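PDB 6HXJ: ATP-citrate lyase beta-subunit, which probably catalyses, as part of ATP-citrate lyase, the ATP-driven cleavage of citrate with coenzyme A to acetyl-CoA and oxaloacetate. Local coordinates for residues I4-G7 / P8-L12; K370-Q373 / E374-F377; L151-L154 / A155-G159. All coordinates share one frame; numbering follows the deposited sequence.

How the interactions relate
Along the chain the local contacts come in the order interaction 1, interaction 3, interaction 2. Interaction 1 opens helix 6-15, and interaction 3 closes helix 148-158. Both helices pack on the antiparallel sheet that runs from strand 3-4 to strand 136-141, in the ATP-grasp-related part. The centres of interactions 1 and 3 are about 27 Å apart, on the same side of the chain's centre. Interaction 2 lies at the end of helix 362-371 and in the loop after it, by the mixed sheet of the citrate-binding region. Its centre lies about 53 Å from that of interaction 1 and about 72 Å from that of interaction 3. The three mark helix ends in two parts of an elongated chain.

Interaction 1 (I4-G7 / P8-L12); sequences ILEG and PAMKL
Ile4 sets CG1 between its backbone N and carbonyl carbon (chi1 66°), and the extended second torsion carries CD1 over the first turn of helix 6-15. There CD1 meets Ala9 CB at 4.2 Å and also comes alongside Pro8 CB. The Ile4-Ala9 pair, flanking N-cap Leu5, is consistent with a hydrophobic staple. In Leu5, chi1 of -72° sets CG beside the backbone N and directs the branch off the helix toward His52 and Val226; CB touches Pro8 CD at 3.7 Å. The first main-chain bond runs from Ala9 N to Leu5 O at 3.1 Å. Met10 N to Glu6 O and Lys11 N to Gly7 O continue the ladder. Pro8 suits the first turn because it has no N-H to bring to it. Glu6 and Met10 lie alongside one another, with Glu6 CB 4.1 Å from Met10 CE. Beyond the turn, Lys11 NZ forms a salt bridge with Asp222. Ile4 pairs with Met208 through the backbone, which joins strand 3-4 to strand 200-210. Ile4, Ala9 and Leu12 rest their side chains on that strand, while Met10 and Lys11 touch Tyr23 of strand 23-25.

Interaction 2 (K370-Q373 / E374-F377); sequences KQLQ and EEGF
The Phe377 ring receives Leu372 O at its edge, near the ring plane, and Glu375 CB lies in plane at the edge. Lys343 makes a cation-pi contact with this ring. The Gln371 amide and the Glu374 carboxylate are turned 81° to each other. Their side chains touch where Gln371 CG lies 3.3 Å from Glu374 OE1. Glu374 is folded back by a first torsion of 60° and a bend at the second. The apolar centre of the contact is Leu372 CD2, 3.5 Å from Phe377 CE2. On Leu372 CD2 the carboxylate of Glu375 also rests, while Glu375 OE1 forms a salt bridge with Arg340. Replacing Glu375 by an alanine would probably leave Arg340 without this carboxylate mate and strip a neighbour from the Leu372 methyl. The backbone closes with Glu374 N to Gln371 O at 2.7 Å and Gly376 N to Gln373 O at 3.3 Å. Leu372 O accepts two weak bonds, from Glu375 N and from Phe377 N, the latter at 3.4 Å. Gln373 to Gly376 is a type I turn, and Gly376 has a positive phi of 91°. Together the Phe377-Leu372 and Gly376-Gln373 bonds, the positive-phi glycine and the Leu372-Phe377 apolar contact match a Schellman motif with a weak outer bond. Here it turns the chain from helix 362-371 into strand 378-382, within a beta-alpha-beta crossover that starts from strand 352-356.

Interaction 3 (L151-L154 / A155-G159); sequences LTEL and AKDAG
Ala155 N gives its hydrogen to Leu151 O at 2.8 Å, in the last turns of helix 148-158. The Ala155 methyl lies over the carbonyls of the preceding turn, with CB 3.2 Å from Thr152 O. On its buried side it meets Val168 of helix 163-181 and Phe160. Leu154 does its work in two directions. Its carbonyl takes Ala158 N at 3.2 Å, a bond of the same ladder. Its side chain turns to the sheet: CG stands opposite the backbone N (chi1 177°), and the isobutyl group packs on Leu118, Ile120, Arg136 and Ile138. Leu151 also lies on Leu118, and it reaches helix 163-181 as well.

Glu153 is the third residue with much surface buried here, and it lies on the exposed side. Its carbonyl accepts Asp157 N at 2.8 Å. One turn apart, the two acidic side chains cross obliquely. Their carboxylate planes are 26° apart, and Glu153 OE1 lies 4.2 Å from Asp157 OD2. The first torsion of Asp157 (-67°) keeps CG beside its own backbone N and brings the carboxylate back over the Glu153 carbonyl. The ladder also includes Lys156 N to Thr152 O at 2.7 Å, while Thr152 OG1 bonds to Glu149 O.

The helix ends at Ala158; Gly159, the next residue, has positive phi. Gly159 N still bonds to Ala155 O, and Lys122 NZ bonds to Gly159 O.

The chemistry is that of an amphipathic helix end. Leucine and alanine face the sheet and the next helix, while the acids lie outside. Two like charges near the negative helix terminus would probably repel each other mildly and may slightly raise the acids' affinity for protons.

Interaction 1 (I4-G7 / P8-L12)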
loop_
_atom_site.group_PDB
_atom_site.type_symbol
_atom_site.label_atom_id
_atom_site.label_comp_id
_atom_site.label_asym_id
_atom_site.label_seq_id
_atom_site.Cartn_x
_atom_site.Cartn_y
_atom_site.Cartn_z
ATOM N N ILE A 4 -15.481 -33.255 53.295
ATOM C CA ILE A 4 -14.260 -33.805 52.747
ATOM C C ILE A 4 -13.852 -35.035 53.514
ATOM O O ILE A 4 -14.156 -35.159 54.708
ATOM C CB ILE A 4 -13.140 -32.753 52.687
ATOM C CG1 ILE A 4 -12.707 -32.308 54.097
ATOM C CG2 ILE A 4 -13.572 -31.576 51.814
ATOM C CD1 ILE A 4 -11.462 -31.540 54.158
ATOM N N LEU A 5 -13.132 -35.927 52.834
ATOM C CA LEU A 5 -12.667 -37.185 53.408
ATOM C C LEU A 5 -11.678 -37.044 54.546
ATOM O O LEU A 5 -11.024 -36.009 54.707
ATOM C CB LEU A 5 -12.106 -38.116 52.334
ATOM C CG LEU A 5 -13.163 -38.734 51.401
ATOM C CD1 LEU A 5 -12.538 -39.462 50.254
ATOM C CD2 LEU A 5 -14.099 -39.681 52.133
ATOM N N GLU A 6 -11.584 -38.120 55.338
ATOM C CA GLU A 6 -10.713 -38.217 56.505
ATOM C C GLU A 6 -9.282 -37.840 56.170
ATOM O O GLU A 6 -8.730 -36.980 56.844
ATOM C CB GLU A 6 -10.743 -39.617 57.100
ATOM C CG GLU A 6 -12.044 -39.979 57.780
ATOM C CD GLU A 6 -12.046 -41.389 58.336
ATOM O OE1 GLU A 6 -11.130 -41.717 59.127
ATOM O OE2 GLU A 6 -12.975 -42.162 58.003
ATOM N N GLY A 7 -8.707 -38.454 55.133
ATOM C CA GLY A 7 -7.339 -38.180 54.706
ATOM C C GLY A 7 -7.060 -36.704 54.515
ATOM O O GLY A 7 -6.276 -36.114 55.261
ATOM N N PRO A 8 -7.760 -36.089 53.547
ATOM C CA PRO A 8 -7.613 -34.647 53.283
ATOM C C PRO A 8 -7.684 -33.782 54.529
ATOM O O PRO A 8 -6.832 -32.917 54.726
ATOM C CB PRO A 8 -8.809 -34.359 52.379
ATOM C CG PRO A 8 -9.036 -35.610 51.658
ATOM C CD PRO A 8 -8.701 -36.707 52.593
ATOM N N ALA A 9 -8.708 -34.015 55.357
ATOM C CA ALA A 9 -8.902 -33.290 56.594
ATOM C C ALA A 9 -7.628 -33.373 57.425
ATOM O O ALA A 9 -7.077 -32.342 57.812
ATOM C CB ALA A 9 -10.067 -33.885 57.352
ATOM N N MET A 10 -7.114 -34.596 57.625
ATOM C CA MET A 10 -5.885 -34.832 58.376
ATOM C C MET A 10 -4.712 -34.083 57.781
ATOM O O MET A 10 -3.939 -33.492 58.523
ATOM C CB MET A 10 -5.599 -36.318 58.473
ATOM C CG MET A 10 -6.632 -37.032 59.275
ATOM S SD MET A 10 -6.142 -38.583 60.018
ATOM C CE MET A 10 -7.729 -39.437 59.944
ATOM N N LYS A 11 -4.609 -34.044 56.453
ATOM C CA LYS A 11 -3.545 -33.315 55.780
ATOM C C LYS A 11 -3.537 -31.843 56.206
ATOM O O LYS A 11 -2.468 -31.301 56.491
ATOM C CB LYS A 11 -3.676 -33.468 54.257
ATOM C CG LYS A 11 -2.776 -32.535 53.460
ATOM C CD LYS A 11 -2.570 -32.998 52.032
ATOM C CE LYS A 11 -2.398 -31.818 51.100
ATOM N NZ LYS A 11 -1.562 -32.167 49.921
ATOM N N LEU A 12 -4.729 -31.215 56.279
ATOM C CA LEU A 12 -4.874 -29.807 56.677
ATOM C C LEU A 12 -4.600 -29.636 58.129
ATOM O O LEU A 12 -4.091 -28.606 58.539
ATOM C CB LEU A 12 -6.261 -29.300 56.353
ATOM C CG LEU A 12 -6.688 -29.553 54.920
ATOM C CD1 LEU A 12 -7.811 -28.640 54.538
ATOM C CD2 LEU A 12 -5.516 -29.367 53.950
#

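Interaction 2 (K370-Q373 / E374-F377)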
loop_
_atom_site.group_PDB
_atom_site.type_symbol
_atom_site.label_atom_id
_atom_site.label_comp_id
_atom_site.label_asym_id
_atom_site.label_seq_id
_atom_site.Cartn_x
_atom_site.Cartn_y
_atom_site.Cartn_z
ATOM N N LYS A 370 -45.076 -26.259 21.012
ATOM C CA LYS A 370 -46.451 -26.650 20.684
ATOM C C LYS A 370 -46.516 -27.234 19.263
ATOM O O LYS A 370 -47.438 -27.993 18.967
ATOM C CB LYS A 370 -47.448 -25.491 20.894
ATOM C CG LYS A 370 -48.875 -25.955 21.175
ATOM C CD LYS A 370 -49.760 -24.884 21.827
ATOM C CE LYS A 370 -51.143 -25.400 22.192
ATOM N NZ LYS A 370 -51.123 -26.386 23.315
ATOM N N GLN A 371 -45.525 -26.933 18.394
ATOM C CA GLN A 371 -45.458 -27.534 17.060
ATOM C C GLN A 371 -45.212 -29.020 17.235
ATOM O O GLN A 371 -45.777 -29.803 16.479
ATOM C CB GLN A 371 -44.329 -26.917 16.236
ATOM C CG GLN A 371 -44.160 -27.487 14.834
ATOM C CD GLN A 371 -42.963 -26.893 14.132
ATOM O OE1 GLN A 371 -41.855 -26.806 14.678
ATOM N NE2 GLN A 371 -43.148 -26.527 12.877
ATOM N N LEU A 372 -44.418 -29.412 18.257
ATOM C CA LEU A 372 -44.158 -30.823 18.541
ATOM C C LEU A 372 -45.429 -31.679 18.637
ATOM O O LEU A 372 -45.318 -32.896 18.606
ATOM C CB LEU A 372 -43.268 -31.044 19.761
ATOM C CG LEU A 372 -41.772 -30.854 19.574
ATOM C CD1 LEU A 372 -41.070 -30.906 20.915
ATOM C CD2 LEU A 372 -41.173 -31.938 18.716
ATOM N N GLN A 373 -46.631 -31.067 18.673
ATOM C CA GLN A 373 -47.920 -31.760 18.607
ATOM C C GLN A 373 -48.138 -32.408 17.234
ATOM O O GLN A 373 -48.746 -33.486 17.174
ATOM C CB GLN A 373 -49.098 -30.796 18.881
ATOM C CG GLN A 373 -49.376 -30.526 20.354
ATOM C CD GLN A 373 -50.332 -29.378 20.651
ATOM O OE1 GLN A 373 -50.244 -28.757 21.709
ATOM N NE2 GLN A 373 -51.287 -29.079 19.770
ATOM N N GLU A 374 -47.653 -31.783 16.143
ATOM C CA GLU A 374 -47.922 -32.372 14.838
ATOM C C GLU A 374 -46.970 -33.563 14.557
ATOM O O GLU A 374 -47.299 -34.425 13.739
ATOM C CB GLU A 374 -48.049 -31.357 13.663
ATOM C CG GLU A 374 -46.890 -30.449 13.313
ATOM C CD GLU A 374 -47.300 -29.033 12.931
ATOM O OE1 GLU A 374 -47.217 -28.136 13.802
ATOM O OE2 GLU A 374 -47.763 -28.834 11.785
ATOM N N GLU A 375 -45.895 -33.693 15.357
ATOM C CA GLU A 375 -44.945 -34.791 15.285
ATOM C C GLU A 375 -45.411 -36.007 16.098
ATOM O O GLU A 375 -44.672 -36.984 16.191
ATOM C CB GLU A 375 -43.549 -34.320 15.705
ATOM C CG GLU A 375 -42.904 -33.382 14.696
ATOM C CD GLU A 375 -41.677 -32.659 15.204
ATOM O OE1 GLU A 375 -41.685 -31.405 15.211
ATOM O OE2 GLU A 375 -40.702 -33.347 15.583
ATOM N N GLY A 376 -46.624 -35.948 16.652
ATOM C CA GLY A 376 -47.239 -37.043 17.400
ATOM C C GLY A 376 -47.024 -37.092 18.903
ATOM O O GLY A 376 -47.395 -38.082 19.547
ATOM N N PHE A 377 -46.424 -36.028 19.476
ATOM C CA PHE A 377 -46.160 -35.928 20.916
ATOM C C PHE A 377 -47.435 -35.531 21.661
ATOM O O PHE A 377 -48.126 -34.592 21.236
ATOM C CB PHE A 377 -45.076 -34.867 21.196
ATOM C CG PHE A 377 -43.670 -35.269 20.848
ATOM C CD1 PHE A 377 -42.845 -35.855 21.795
ATOM C CD2 PHE A 377 -43.144 -34.999 19.590
ATOM C CE1 PHE A 377 -41.532 -36.206 21.480
ATOM C CE2 PHE A 377 -41.838 -35.371 19.268
ATOM C CZ PHE A 377 -41.038 -35.955 20.219
#

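Interaction 3 (L151-L154 / A155-G159)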
loop_
_atom_site.group_PDB
_atom_site.type_symbol
_atom_site.label_atom_id
_atom_site.label_comp_id
_atom_site.label_asym_id
_atom_site.label_seq_id
_atom_site.Cartn_x
_atom_site.Cartn_y
_atom_site.Cartn_z
ATOM N N LEU A 151 -8.191 -19.056 75.336
ATOM C CA LEU A 151 -8.450 -20.443 75.017
ATOM C C LEU A 151 -8.095 -21.321 76.203
ATOM O O LEU A 151 -8.879 -22.196 76.547
ATOM C CB LEU A 151 -7.711 -20.834 73.741
ATOM C CG LEU A 151 -8.250 -20.121 72.466
ATOM C CD1 LEU A 151 -7.348 -20.319 71.298
ATOM C CD2 LEU A 151 -9.701 -20.470 72.169
ATOM N N THR A 152 -6.976 -21.027 76.890
ATOM C CA THR A 152 -6.606 -21.761 78.100
ATOM C C THR A 152 -7.695 -21.574 79.159
ATOM O O THR A 152 -8.131 -22.558 79.740
ATOM C CB THR A 152 -5.180 -21.477 78.608
ATOM O OG1 THR A 152 -5.136 -20.336 79.450
ATOM C CG2 THR A 152 -4.144 -21.385 77.512
ATOM N N GLU A 153 -8.189 -20.338 79.349
ATOM C CA GLU A 153 -9.286 -20.046 80.282
ATOM C C GLU A 153 -10.524 -20.802 79.851
ATOM O O GLU A 153 -11.222 -21.350 80.702
ATOM C CB GLU A 153 -9.575 -18.535 80.327
ATOM C CG GLU A 153 -10.837 -18.098 81.054
ATOM C CD GLU A 153 -11.486 -16.869 80.446
ATOM O OE1 GLU A 153 -12.097 -16.994 79.358
ATOM O OE2 GLU A 153 -11.377 -15.779 81.055
ATOM N N LEU A 154 -10.798 -20.831 78.535
ATOM C CA LEU A 154 -11.942 -21.561 78.009
ATOM C C LEU A 154 -11.785 -23.024 78.401
ATOM O O LEU A 154 -12.714 -23.594 78.958
ATOM C CB LEU A 154 -12.129 -21.421 76.497
ATOM C CG LEU A 154 -13.315 -22.260 75.963
ATOM C CD1 LEU A 154 -14.646 -21.844 76.590
ATOM C CD2 LEU A 154 -13.370 -22.313 74.464
ATOM N N ALA A 155 -10.604 -23.605 78.164
ATOM C CA ALA A 155 -10.313 -24.964 78.567
ATOM C C ALA A 155 -10.537 -25.091 80.078
ATOM O O ALA A 155 -11.243 -25.996 80.512
ATOM C CB ALA A 155 -8.883 -25.309 78.211
ATOM N N LYS A 156 -10.012 -24.141 80.867
ATOM C CA LYS A 156 -10.157 -24.132 82.321
ATOM C C LYS A 156 -11.611 -24.177 82.786
ATOM O O LYS A 156 -11.924 -24.928 83.705
ATOM C CB LYS A 156 -9.408 -22.951 82.919
ATOM C CG LYS A 156 -7.955 -23.322 83.204
ATOM C CD LYS A 156 -7.181 -22.246 83.941
ATOM C CE LYS A 156 -5.747 -22.668 84.187
ATOM N NZ LYS A 156 -5.081 -21.833 85.236
ATOM N N ASP A 157 -12.496 -23.439 82.114
ATOM C CA ASP A 157 -13.933 -23.413 82.396
ATOM C C ASP A 157 -14.541 -24.789 82.204
ATOM O O ASP A 157 -15.472 -25.143 82.916
ATOM C CB ASP A 157 -14.645 -22.444 81.437
ATOM C CG ASP A 157 -14.317 -20.959 81.606
ATOM O OD1 ASP A 157 -14.015 -20.536 82.755
ATOM O OD2 ASP A 157 -14.483 -20.195 80.616
ATOM N N ALA A 158 -14.089 -25.519 81.180
ATOM C CA ALA A 158 -14.583 -26.857 80.879
ATOM C C ALA A 158 -14.235 -27.854 81.981
ATOM O O ALA A 158 -15.055 -28.716 82.289
ATOM C CB ALA A 158 -14.057 -27.326 79.532
ATOM N N GLY A 159 -13.055 -27.702 82.583
ATOM C CA GLY A 159 -12.573 -28.571 83.648
ATOM C C GLY A 159 -11.121 -28.968 83.482
ATOM O O GLY A 159 -10.612 -29.774 84.259
#